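Local coordinates for probable Zn binding protein (Lactobacillus acidophilus, PDB 3Q69), which is a putative mucus-binding protein, represented by a Muc B2-like domain that probably helps the bacterium adhere to mucus, at residues A[76-81]-A[98-103]; A[81-86]-A[92-97]. All coordinates share one frame; numbering follows the deposited sequence.

Contacts 1 and 2 lie one after the other along strand 77-86, facing strand 96-104 and the loop that leads into it, with their centres about 17 Å apart. Both join the two-stranded antiparallel sheet of 55-64 and 77-86 to the larger mixed sheet. Contact 2 is nested inside the chain loop that contact 1 closes. D81 belongs to both ranges but touches the opposite segment only in contact 2. Contact 1 is a small apolar touch with a carboxylate at its margin. Contact 2 carries a salt bridge and a hydrogen bond from the Q94 side-chain amide to the backbone of T84. The centre of contact 2 lies about 5 Å from the centre of the chain, that of contact 1 about 15 Å.

Contact 1. Residues A[76-81]-A[98-103]; sequences PMVGPD and ETVIYS
V78 meets V100 and E98 where two beta-sheets of this Muc B2-like domain face each other. V78 lies on strand 77-86 of the two-stranded sheet. V100 and E98 lie on strand 96-104 of the mixed sheet. The contact is made by side chains alone and is small, 128 Å² in all.

The packed part is the valine pair. V78 CG2 lies 4.0 Å from V100 CG2. The two side chains pass each other in opposite directions. One methyl of each does the touching. Both valines are buried. I15 of strand 2-19 also packs on V78, while A73 of strand 71-73 packs on V100. These neighbours make the pair part of a wider apolar layer between the sheets.

The other side is more open. E98 is partly exposed, in contrast to the two buried valines, and approaches V78 from the opposite direction. Its chain is extended beyond CG, which carries the carboxylate across to the valine. The carboxylate thus borders the apolar pair on its more open side. D81 is turned to a different partner, R96, and its OD2 stays 6.0 Å from E98 OE2.

V78 divides its two methyls between these sides. Its CG1 is anti to the backbone N (chi1 171°) and lies 3.7 Å from E98 OE2.

Contact 2. Residues A[81-86]-A[92-97]; sequences DEVTVD and DKQNRE
R96 grips the carboxylate of D81 side-on, using two nitrogens for two oxygens. R96 NE gives a nearly straight bond to D81 OD2 (2.9 Å, 174°). NH2 of R96 reaches OD1 of D81 at 3.0 Å. Both oxygens lie near the guanidinium plane, but the carboxylate is turned 43° against it. NH2 meets OD1 on the syn side, somewhat out of the carboxylate plane, while NE comes to OD2 from well above that plane. D81 has CG anti to its backbone nitrogen (chi1 -171°), which sends the carboxylate out to meet the arginine.

The third nitrogen of the group is also used. R96 NH1 donates to the backbone oxygen Q94 O at 3.0 Å, in the carbonyl plane and on a lone pair. Bonds at NE, NH1 and NH2 together fix the rotation of the guanidinium. V83 CG2 sits over the centre of one face, 3.5 Å from R96 CZ. F60 of strand 55-64 packs on R96 as well.

Q94 stretches its chain beyond CG toward strand 77-86. Its NE2 donates to T84 O at 2.9 Å, tilted from the carbonyl plane. The other end of the amide is served by water 1, which donates to Q94 OE1 at 2.7 Å and accepts from T84 N at 2.9 Å. The amide thus serves both backbone polar atoms of T84, one directly and one through water. The T84 hydroxyl is bonded to T57. V85 CG2 lies 3.5 Å from Q94 NE2.

V83 and V85 also pack on F35 of strand 27-42. The R96-D81 pair ties strand 96-104 of the mixed sheet to strand 77-86 of the two-stranded sheet, and Q94, in the loop just before strand 96-104, adds a second tie to strand 77-86 in this Muc B2-like domain.

Contact 1. Residues A[76-81]-A[98-103]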
loop_
_atom_site.group_PDB
_atom_site.type_symbol
_atom_site.label_atom_id
_atom_site.label_comp_id
_atom_site.label_asym_id
_atom_site.label_seq_id
_atom_site.Cartn_x
_atom_site.Cartn_y
_atom_site.Cartn_z
ATOM N N PRO A 76 4.544 18.668 -3.336
ATOM C CA PRO A 76 3.579 18.902 -4.415
ATOM C C PRO A 76 2.981 17.618 -4.987
ATOM O O PRO A 76 1.882 17.623 -5.537
ATOM C CB PRO A 76 4.400 19.680 -5.445
ATOM C CG PRO A 76 5.787 19.154 -5.225
ATOM C CD PRO A 76 5.888 19.130 -3.732
HETATM N N MSE A 77 3.711 16.517 -4.863
HETATM C CA MSE A 77 3.235 15.242 -5.357
HETATM C C MSE A 77 3.879 14.068 -4.614
HETATM O O MSE A 77 5.086 14.036 -4.371
HETATM C CB MSE A 77 3.528 15.110 -6.846
HETATM C CG MSE A 77 3.064 13.795 -7.417
HETATM SE SE MSE A 77 3.663 13.534 -9.252
HETATM C CE MSE A 77 5.292 12.565 -8.883
ATOM N N VAL A 78 3.058 13.084 -4.283
ATOM C CA VAL A 78 3.522 11.901 -3.581
ATOM C C VAL A 78 3.616 10.701 -4.511
ATOM O O VAL A 78 2.856 10.592 -5.465
ATOM C CB VAL A 78 2.574 11.569 -2.409
ATOM C CG1 VAL A 78 2.919 10.207 -1.816
ATOM C CG2 VAL A 78 2.681 12.670 -1.356
ATOM N N GLY A 79 4.548 9.796 -4.221
ATOM C CA GLY A 79 4.718 8.614 -5.049
ATOM C C GLY A 79 5.348 8.982 -6.370
ATOM O O GLY A 79 5.822 10.105 -6.506
ATOM N N PRO A 80 5.392 8.071 -7.357
ATOM C CA PRO A 80 4.872 6.698 -7.299
ATOM C C PRO A 80 5.634 5.858 -6.266
ATOM O O PRO A 80 6.789 6.164 -5.914
ATOM C CB PRO A 80 5.089 6.184 -8.723
ATOM C CG PRO A 80 6.296 6.934 -9.173
ATOM C CD PRO A 80 6.022 8.337 -8.663
ATOM N N ASP A 81 5.005 4.784 -5.800
ATOM C CA ASP A 81 5.631 3.929 -4.798
ATOM C C ASP A 81 5.388 2.463 -5.124
ATOM O O ASP A 81 4.242 1.984 -5.072
ATOM C CB ASP A 81 5.062 4.285 -3.422
ATOM C CG ASP A 81 5.801 3.611 -2.277
ATOM O OD1 ASP A 81 6.668 2.749 -2.532
ATOM O OD2 ASP A 81 5.513 3.941 -1.111
ATOM N N GLU A 98 1.946 9.082 5.174
ATOM C CA GLU A 98 2.710 10.302 5.343
ATOM C C GLU A 98 1.809 11.528 5.357
ATOM O O GLU A 98 0.611 11.465 5.049
ATOM C CB GLU A 98 3.812 10.423 4.272
ATOM C CG GLU A 98 3.409 10.263 2.796
ATOM C CD GLU A 98 4.607 10.433 1.852
ATOM O OE1 GLU A 98 5.215 11.537 1.804
ATOM O OE2 GLU A 98 4.949 9.455 1.154
ATOM N N THR A 99 2.383 12.654 5.741
ATOM C CA THR A 99 1.623 13.877 5.792
ATOM C C THR A 99 2.257 14.929 4.905
ATOM O O THR A 99 3.475 15.069 4.859
ATOM C CB THR A 99 1.566 14.406 7.234
ATOM O OG1 THR A 99 1.068 13.378 8.105
ATOM C CG2 THR A 99 0.667 15.627 7.321
ATOM N N VAL A 100 1.407 15.663 4.202
ATOM C CA VAL A 100 1.837 16.745 3.348
ATOM C C VAL A 100 1.489 18.004 4.133
ATOM O O VAL A 100 0.348 18.159 4.572
ATOM C CB VAL A 100 1.075 16.722 2.010
ATOM C CG1 VAL A 100 1.567 17.857 1.097
ATOM C CG2 VAL A 100 1.290 15.366 1.323
ATOM N N ILE A 101 2.453 18.908 4.299
ATOM C CA ILE A 101 2.217 20.135 5.061
ATOM C C ILE A 101 2.110 21.385 4.178
ATOM O O ILE A 101 2.921 21.606 3.273
ATOM C CB ILE A 101 3.341 20.332 6.115
ATOM C CG1 ILE A 101 3.277 19.200 7.139
ATOM C CG2 ILE A 101 3.220 21.686 6.799
ATOM C CD1 ILE A 101 1.960 19.155 7.919
ATOM N N TYR A 102 1.111 22.214 4.458
ATOM C CA TYR A 102 0.909 23.438 3.682
ATOM C C TYR A 102 1.399 24.669 4.440
ATOM O O TYR A 102 1.011 24.898 5.579
ATOM C CB TYR A 102 -0.571 23.600 3.320
ATOM C CG TYR A 102 -1.085 22.554 2.355
ATOM C CD1 TYR A 102 -0.946 22.727 0.978
ATOM C CD2 TYR A 102 -1.693 21.380 2.817
ATOM C CE1 TYR A 102 -1.399 21.756 0.078
ATOM C CE2 TYR A 102 -2.144 20.420 1.937
ATOM C CZ TYR A 102 -1.994 20.605 0.564
ATOM O OH TYR A 102 -2.420 19.623 -0.313
ATOM N N SER A 103 2.275 25.437 3.801
ATOM C CA SER A 103 2.819 26.655 4.385
ATOM C C SER A 103 2.341 27.887 3.606
ATOM O O SER A 103 2.492 27.943 2.380
ATOM C CB SER A 103 4.345 26.616 4.342
ATOM O OG SER A 103 4.872 25.613 5.190
#

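Contact 2. Residues A[81-86]-A[92-97]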
loop_
_atom_site.group_PDB
_atom_site.type_symbol
_atom_site.label_atom_id
_atom_site.label_comp_id
_atom_site.label_asym_id
_atom_site.label_seq_id
_atom_site.Cartn_x
_atom_site.Cartn_y
_atom_site.Cartn_z
ATOM N N ASP A 81 5.005 4.784 -5.800
ATOM C CA ASP A 81 5.631 3.929 -4.798
ATOM C C ASP A 81 5.388 2.463 -5.124
ATOM O O ASP A 81 4.242 1.984 -5.072
ATOM C CB ASP A 81 5.062 4.285 -3.422
ATOM C CG ASP A 81 5.801 3.611 -2.277
ATOM O OD1 ASP A 81 6.668 2.749 -2.532
ATOM O OD2 ASP A 81 5.513 3.941 -1.111
ATOM N N GLU A 82 6.457 1.755 -5.484
ATOM C CA GLU A 82 6.342 0.341 -5.816
ATOM C C GLU A 82 6.392 -0.527 -4.569
ATOM O O GLU A 82 7.331 -0.427 -3.745
ATOM C CB GLU A 82 7.456 -0.108 -6.760
ATOM C CG GLU A 82 7.359 0.434 -8.173
ATOM C CD GLU A 82 8.238 -0.338 -9.137
ATOM O OE1 GLU A 82 9.257 -0.897 -8.669
ATOM O OE2 GLU A 82 7.920 -0.378 -10.356
ATOM N N VAL A 83 5.389 -1.396 -4.445
ATOM C CA VAL A 83 5.288 -2.299 -3.308
ATOM C C VAL A 83 5.367 -3.734 -3.799
ATOM O O VAL A 83 4.691 -4.101 -4.742
ATOM C CB VAL A 83 3.959 -2.098 -2.540
ATOM C CG1 VAL A 83 3.776 -3.164 -1.496
ATOM C CG2 VAL A 83 3.947 -0.747 -1.911
ATOM N N THR A 84 6.219 -4.525 -3.164
ATOM C CA THR A 84 6.394 -5.915 -3.524
ATOM C C THR A 84 6.084 -6.819 -2.341
ATOM O O THR A 84 6.414 -6.518 -1.187
ATOM C CB THR A 84 7.830 -6.210 -4.003
ATOM O OG1 THR A 84 8.069 -5.532 -5.242
ATOM C CG2 THR A 84 7.999 -7.716 -4.259
ATOM N N VAL A 85 5.425 -7.928 -2.649
ATOM C CA VAL A 85 5.061 -8.916 -1.652
ATOM C C VAL A 85 5.542 -10.227 -2.237
ATOM O O VAL A 85 5.274 -10.532 -3.391
ATOM C CB VAL A 85 3.538 -9.012 -1.458
ATOM C CG1 VAL A 85 3.202 -10.252 -0.580
ATOM C CG2 VAL A 85 3.011 -7.759 -0.833
ATOM N N ASP A 86 6.268 -10.996 -1.449
ATOM C CA ASP A 86 6.783 -12.276 -1.911
ATOM C C ASP A 86 6.330 -13.367 -0.950
ATOM O O ASP A 86 5.875 -13.109 0.178
ATOM C CB ASP A 86 8.312 -12.237 -2.002
ATOM C CG ASP A 86 8.937 -11.541 -0.816
ATOM O OD1 ASP A 86 8.692 -11.976 0.331
ATOM O OD2 ASP A 86 9.665 -10.547 -1.021
ATOM N N ASP A 92 3.790 -9.938 6.189
ATOM C CA ASP A 92 4.341 -8.726 6.781
ATOM C C ASP A 92 3.724 -7.434 6.252
ATOM O O ASP A 92 3.809 -7.131 5.074
ATOM C CB ASP A 92 5.855 -8.704 6.582
ATOM C CG ASP A 92 6.555 -9.854 7.295
ATOM O OD1 ASP A 92 6.386 -9.986 8.522
ATOM O OD2 ASP A 92 7.277 -10.626 6.631
ATOM N N LYS A 93 3.110 -6.672 7.151
ATOM C CA LYS A 93 2.454 -5.404 6.822
ATOM C C LYS A 93 3.446 -4.405 6.226
ATOM O O LYS A 93 4.569 -4.282 6.709
ATOM C CB LYS A 93 1.821 -4.807 8.087
ATOM C CG LYS A 93 0.761 -5.675 8.746
ATOM C CD LYS A 93 0.204 -5.009 10.000
ATOM C CE LYS A 93 -1.077 -5.690 10.490
ATOM N NZ LYS A 93 -2.069 -5.819 9.377
ATOM N N GLN A 94 3.012 -3.681 5.196
ATOM C CA GLN A 94 3.861 -2.712 4.502
ATOM C C GLN A 94 3.131 -1.415 4.190
ATOM O O GLN A 94 3.521 -0.679 3.283
ATOM C CB GLN A 94 4.348 -3.307 3.184
ATOM C CG GLN A 94 4.919 -4.681 3.300
ATOM C CD GLN A 94 5.592 -5.122 1.998
ATOM O OE1 GLN A 94 6.493 -4.444 1.497
ATOM N NE2 GLN A 94 5.145 -6.248 1.438
ATOM N N ASN A 95 2.073 -1.136 4.940
ATOM C CA ASN A 95 1.290 0.058 4.691
ATOM C C ASN A 95 2.124 1.341 4.716
ATOM O O ASN A 95 3.045 1.474 5.497
ATOM C CB ASN A 95 0.149 0.131 5.704
ATOM C CG ASN A 95 -0.652 -1.156 5.765
ATOM O OD1 ASN A 95 -0.896 -1.793 4.745
ATOM N ND2 ASN A 95 -1.082 -1.535 6.965
ATOM N N ARG A 96 1.791 2.278 3.843
ATOM C CA ARG A 96 2.502 3.543 3.764
ATOM C C ARG A 96 1.596 4.612 4.361
ATOM O O ARG A 96 0.355 4.515 4.290
ATOM C CB ARG A 96 2.794 3.935 2.309
ATOM C CG ARG A 96 2.914 2.778 1.304
ATOM C CD ARG A 96 3.992 1.804 1.676
ATOM N NE ARG A 96 5.061 1.747 0.693
ATOM C CZ ARG A 96 5.919 0.736 0.603
ATOM N NH1 ARG A 96 5.814 -0.294 1.433
ATOM N NH2 ARG A 96 6.897 0.756 -0.298
ATOM N N GLU A 97 2.222 5.633 4.934
ATOM C CA GLU A 97 1.496 6.731 5.538
ATOM C C GLU A 97 2.391 7.949 5.693
ATOM O O GLU A 97 3.484 7.862 6.241
ATOM C CB GLU A 97 0.929 6.315 6.910
ATOM C CG GLU A 97 0.353 7.482 7.734
ATOM C CD GLU A 97 -0.434 7.035 8.964
ATOM O OE1 GLU A 97 -0.041 6.043 9.613
ATOM O OE2 GLU A 97 -1.442 7.694 9.295
HETATM O O HOH W 1 7.629 -3.512 -0.810
#